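Local coordinates for protein oxygen-independent coproporphyrinogen III oxidase (Escherichia coli, PDB 1OLT) that catalyses the anaerobic oxidative decarboxylation of two propionate groups of coproporphyrinogen III to the vinyls of protoporphyrinogen IX, using a [4Fe-4S] cluster and S-adenosylmethionine, at residues A[154-157]-A[158-161]; A[268-271]-A[272-276]. All coordinates share one frame; numbering follows the deposited sequence. Where two conformers were deposited one is given.

Contact 1. Residues A[154-157]-A[158-161]; sequences DVLD and HLRA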
loop_
_atom_site.group_PDB
_atom_site.type_symbol
_atom_site.label_atom_id
_atom_site.label_comp_id
_atom_site.label_asym_id
_atom_site.label_seq_id
_atom_site.Cartn_x
_atom_site.Cartn_y
_atom_site.Cartn_z
ATOM N N ASP A 154 20.927 -15.566 -2.853
ATOM C CA ASP A 154 20.419 -16.346 -3.982
ATOM C C ASP A 154 18.939 -16.537 -4.013
ATOM O O ASP A 154 18.423 -16.994 -4.992
ATOM C CB ASP A 154 21.196 -17.646 -4.197
ATOM C CG ASP A 154 20.846 -18.709 -3.196
ATOM O OD1 ASP A 154 19.925 -18.566 -2.348
ATOM O OD2 ASP A 154 21.468 -19.767 -3.190
ATOM N N VAL A 155 18.215 -16.183 -2.951
ATOM C CA VAL A 155 16.755 -16.143 -3.010
ATOM C C VAL A 155 16.282 -15.105 -4.063
ATOM O O VAL A 155 15.246 -15.292 -4.714
ATOM C CB VAL A 155 16.094 -15.908 -1.608
ATOM C CG1 VAL A 155 14.580 -15.663 -1.686
ATOM C CG2 VAL A 155 16.403 -17.059 -0.639
ATOM N N LEU A 156 17.026 -14.002 -4.225
ATOM C CA LEU A 156 16.697 -13.020 -5.259
ATOM C C LEU A 156 16.830 -13.607 -6.657
ATOM O O LEU A 156 15.959 -13.371 -7.498
ATOM C CB LEU A 156 17.558 -11.763 -5.128
ATOM C CG LEU A 156 17.412 -11.014 -3.793
ATOM C CD1 LEU A 156 18.277 -9.767 -3.858
ATOM C CD2 LEU A 156 16.013 -10.724 -3.349
ATOM N N ASP A 157 17.887 -14.384 -6.924
ATOM C CA ASP A 157 18.004 -15.074 -8.215
ATOM C C ASP A 157 16.799 -16.019 -8.434
ATOM O O ASP A 157 16.261 -16.093 -9.507
ATOM C CB ASP A 157 19.295 -15.845 -8.346
ATOM C CG ASP A 157 20.528 -14.937 -8.107
ATOM O OD1 ASP A 157 20.897 -14.645 -6.956
ATOM O OD2 ASP A 157 21.122 -14.459 -9.030
ATOM N N HIS A 158 16.385 -16.702 -7.403
ATOM C CA HIS A 158 15.256 -17.613 -7.509
ATOM C C HIS A 158 13.963 -16.856 -7.789
ATOM O O HIS A 158 13.174 -17.281 -8.628
ATOM C CB HIS A 158 15.076 -18.364 -6.245
ATOM C CG HIS A 158 14.047 -19.456 -6.332
ATOM N ND1 HIS A 158 14.276 -20.625 -7.005
ATOM C CD2 HIS A 158 12.797 -19.551 -5.827
ATOM C CE1 HIS A 158 13.218 -21.415 -6.914
ATOM N NE2 HIS A 158 12.299 -20.785 -6.190
ATOM N N LEU A 159 13.733 -15.723 -7.112
ATOM C CA LEU A 159 12.560 -14.894 -7.396
ATOM C C LEU A 159 12.551 -14.417 -8.851
ATOM O O LEU A 159 11.523 -14.414 -9.536
ATOM C CB LEU A 159 12.482 -13.671 -6.453
ATOM C CG LEU A 159 12.299 -14.083 -4.990
ATOM C CD1 LEU A 159 12.595 -12.941 -4.077
ATOM C CD2 LEU A 159 10.878 -14.580 -4.808
ATOM N N ARG A 160 13.688 -13.944 -9.299
ATOM C CA ARG A 160 13.827 -13.572 -10.676
ATOM C C ARG A 160 13.514 -14.727 -11.653
ATOM O O ARG A 160 12.806 -14.542 -12.672
ATOM C CB ARG A 160 15.226 -13.117 -10.883
ATOM C CG ARG A 160 15.304 -12.221 -11.924
ATOM C CD ARG A 160 14.917 -10.729 -11.563
ATOM N NE ARG A 160 15.132 -10.090 -12.877
ATOM C CZ ARG A 160 14.211 -10.054 -13.821
ATOM N NH1 ARG A 160 12.957 -10.491 -13.594
ATOM N NH2 ARG A 160 14.507 -9.537 -14.973
ATOM N N ALA A 161 14.007 -15.923 -11.357
ATOM C CA ALA A 161 13.741 -17.070 -12.230
ATOM C C ALA A 161 12.264 -17.405 -12.192
ATOM O O ALA A 161 11.752 -17.904 -13.170
ATOM C CB ALA A 161 14.632 -18.379 -11.846
#
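Asp154 meets His158 one helical turn on, its carbonyl O taking the His158 N-H at 3.2 Å from N to O in the first of four successive i to i+4 backbone bonds. Its carboxylate turns elsewhere, to a salt bridge with Lys120. Val155 O accepts from Leu159 N at 2.9 Å, and the leucine side chain folds back over the same carbonyl, with Leu159 CG 3.2 Å from Val155 O. Leu159 CG stands beside its own backbone N (chi1 -64°), which turns the isobutyl group back along the helix toward the preceding turn. There its CD1 touches two methyls: Val155 CG1 at 4.1 Å, and Leu156 CD2, also at 4.1 Å. Leu159 CD1 bridges the two, its side chain crossing each of them at a slant. Leu156 O receives the Arg160 N-H almost straight, 172° at the hydrogen, while the leucine side chain itself packs on Leu194 and Ala198 of helix 188-200. Asp157 closes the series, its O bonded to Ala161 N at 2.9 Å; its carboxylate OD1 is hydrogen-bonded to His197 of that same neighbouring helix. Arg160 adds tethers beyond the helix through the carbonyls of Ile201 and Phe164. Leu156 and Leu159 are the buried residues here, and Leu159 links Val155 to Leu156 on the crossover helix between parallel strands 140-146 and 166-172. The chemistry implies two kinds of anchorage: main-chain bonds join the turns, while both the polar ends of Asp154, Asp157 and Arg160 and the apolar side chain of Leu156 tie the helix to its surroundings.

Contact 2. Residues A[268-271]-A[272-276]; sequences DILQ and ETIAF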
loop_
_atom_site.group_PDB
_atom_site.type_symbol
_atom_site.label_atom_id
_atom_site.label_comp_id
_atom_site.label_asym_id
_atom_site.label_seq_id
_atom_site.Cartn_x
_atom_site.Cartn_y
_atom_site.Cartn_z
ATOM N N ASP A 268 9.988 18.360 11.982
ATOM C CA ASP A 268 11.317 18.711 11.484
ATOM C C ASP A 268 11.901 17.493 10.695
ATOM O O ASP A 268 12.493 17.686 9.659
ATOM C CB ASP A 268 12.266 19.113 12.582
ATOM C CG ASP A 268 11.929 20.481 13.167
ATOM O OD1 ASP A 268 11.096 21.282 12.593
ATOM O OD2 ASP A 268 12.487 20.830 14.205
ATOM N N ILE A 269 11.662 16.270 11.163
ATOM C CA ILE A 269 12.064 15.056 10.424
ATOM C C ILE A 269 11.430 15.042 9.077
ATOM O O ILE A 269 12.108 14.816 8.070
ATOM C CB ILE A 269 11.797 13.835 11.160
ATOM C CG1 ILE A 269 12.711 13.759 12.353
ATOM C CG2 ILE A 269 12.023 12.556 10.205
ATOM C CD1 ILE A 269 12.290 12.663 13.370
ATOM N N LEU A 270 10.148 15.350 9.005
ATOM C CA LEU A 270 9.447 15.244 7.751
ATOM C C LEU A 270 9.894 16.340 6.786
ATOM O O LEU A 270 10.144 16.050 5.626
ATOM C CB LEU A 270 7.957 15.307 7.954
ATOM C CG LEU A 270 7.159 15.263 6.659
ATOM C CD1 LEU A 270 7.490 14.036 5.867
ATOM C CD2 LEU A 270 5.688 15.348 6.929
ATOM N N GLN A 271 10.004 17.584 7.272
ATOM C CA GLN A 271 10.369 18.676 6.439
ATOM C C GLN A 271 11.773 18.469 5.838
ATOM O O GLN A 271 11.967 18.672 4.644
ATOM C CB GLN A 271 10.335 20.002 7.208
ATOM C CG GLN A 271 10.958 21.168 6.409
ATOM C CD GLN A 271 10.726 22.517 7.056
ATOM O OE1 GLN A 271 10.481 22.584 8.265
ATOM N NE2 GLN A 271 10.833 23.594 6.260
ATOM N N GLU A 272 12.710 18.038 6.671
ATOM C CA GLU A 272 14.090 17.846 6.250
ATOM C C GLU A 272 14.193 16.625 5.281
ATOM O O GLU A 272 14.938 16.658 4.314
ATOM C CB GLU A 272 15.002 17.675 7.487
ATOM C CG GLU A 272 15.075 18.904 8.357
ATOM C CD GLU A 272 15.808 18.707 9.682
ATOM O OE1 GLU A 272 16.412 17.618 9.934
ATOM O OE2 GLU A 272 15.770 19.678 10.473
ATOM N N THR A 273 13.386 15.603 5.526
ATOM C CA THR A 273 13.319 14.422 4.677
ATOM C C THR A 273 12.907 14.803 3.254
ATOM O O THR A 273 13.546 14.392 2.283
ATOM C CB THR A 273 12.353 13.390 5.298
ATOM O OG1 THR A 273 12.987 12.854 6.482
ATOM C CG2 THR A 273 12.186 12.227 4.407
ATOM N N ILE A 274 11.841 15.586 3.135
ATOM C CA ILE A 274 11.329 15.981 1.846
ATOM C C ILE A 274 12.421 16.802 1.157
ATOM O O ILE A 274 12.701 16.518 0.002
ATOM C CB ILE A 274 9.999 16.742 1.957
ATOM C CG1 ILE A 274 8.840 15.838 2.397
ATOM C CG2 ILE A 274 9.650 17.484 0.646
ATOM C CD1 ILE A 274 7.610 16.661 2.802
ATOM N N ALA A 275 13.027 17.795 1.819
ATOM C CA ALA A 275 14.104 18.542 1.204
ATOM C C ALA A 275 15.317 17.699 0.760
ATOM O O ALA A 275 15.895 17.935 -0.314
ATOM C CB ALA A 275 14.582 19.732 2.105
ATOM N N PHE A 276 15.732 16.770 1.587
ATOM C CA PHE A 276 16.891 16.005 1.304
ATOM C C PHE A 276 16.644 14.981 0.161
ATOM O O PHE A 276 17.519 14.775 -0.710
ATOM C CB PHE A 276 17.370 15.275 2.526
ATOM C CG PHE A 276 18.577 14.416 2.269
ATOM C CD1 PHE A 276 19.848 15.004 2.224
ATOM C CD2 PHE A 276 18.449 13.066 2.036
ATOM C CE1 PHE A 276 20.977 14.207 1.959
ATOM C CE2 PHE A 276 19.591 12.256 1.793
ATOM C CZ PHE A 276 20.843 12.842 1.759
#
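Helix 263-279 of the radical SAM core holds this contact, two consecutive turns carrying a threonine that bonds back to its own helix. Thr273 OG1 donates to Ile269 O at 2.7 Å, and Thr273 N reaches the same oxygen at 3.0 Å. The two donors approach from opposite faces of the carbonyl plane; the hydroxyl lies above it, 37° out, and not on a lone pair. What makes this possible is the threonine torsion, with OG1 beside the backbone N (chi1 -71°) and therefore turned toward the preceding turn. Thr273 is buried and its side chain lies beside that of Ile269, pointing the same way, with Ile269 CG2 3.9 Å from Thr273 OG1. A valine here would probably leave Ile269 O with the amide alone and put a methyl where the hydroxyl had bonded. One residue along, Leu270 CD1 touches Ile274 CD1 at 4.0 Å, the two side chains slanting across each other while Ile274 N bonds to Leu270 O. Glu272 N is bonded to Asp268 O, and Ala275 N to Gln271 O at 3.1 Å, so the main-chain bonds run on through both turns. Ile269 and Thr273 face helix 219-232, both touching Phe222, and Thr273 also reaches Leu226. Ile269 and Leu270 rest on Tyr212 of strand 207-212, while Ile274 lies against Gln4 and Ile6 of the N-terminal loop.

In the fold
Contacts 1 and 2 are separate one-helix contacts in the radical SAM core, their centres 35 Å apart and their nearest atoms about 23 Å apart. Contact 1 lies on a helix that links two neighbouring parallel strands, the first of which, 140-146, carries Glu145, which binds one S-adenosylmethionine; the side chain of Leu159 is about 9 Å from that of Glu145. Contact 2 comes later in the chain and includes none of the known cofactor-binding residues. Leu156 of 154-157 and Leu270 of 268-271 are each about 12 Å, side chain to cofactor, from a bound S-adenosylmethionine.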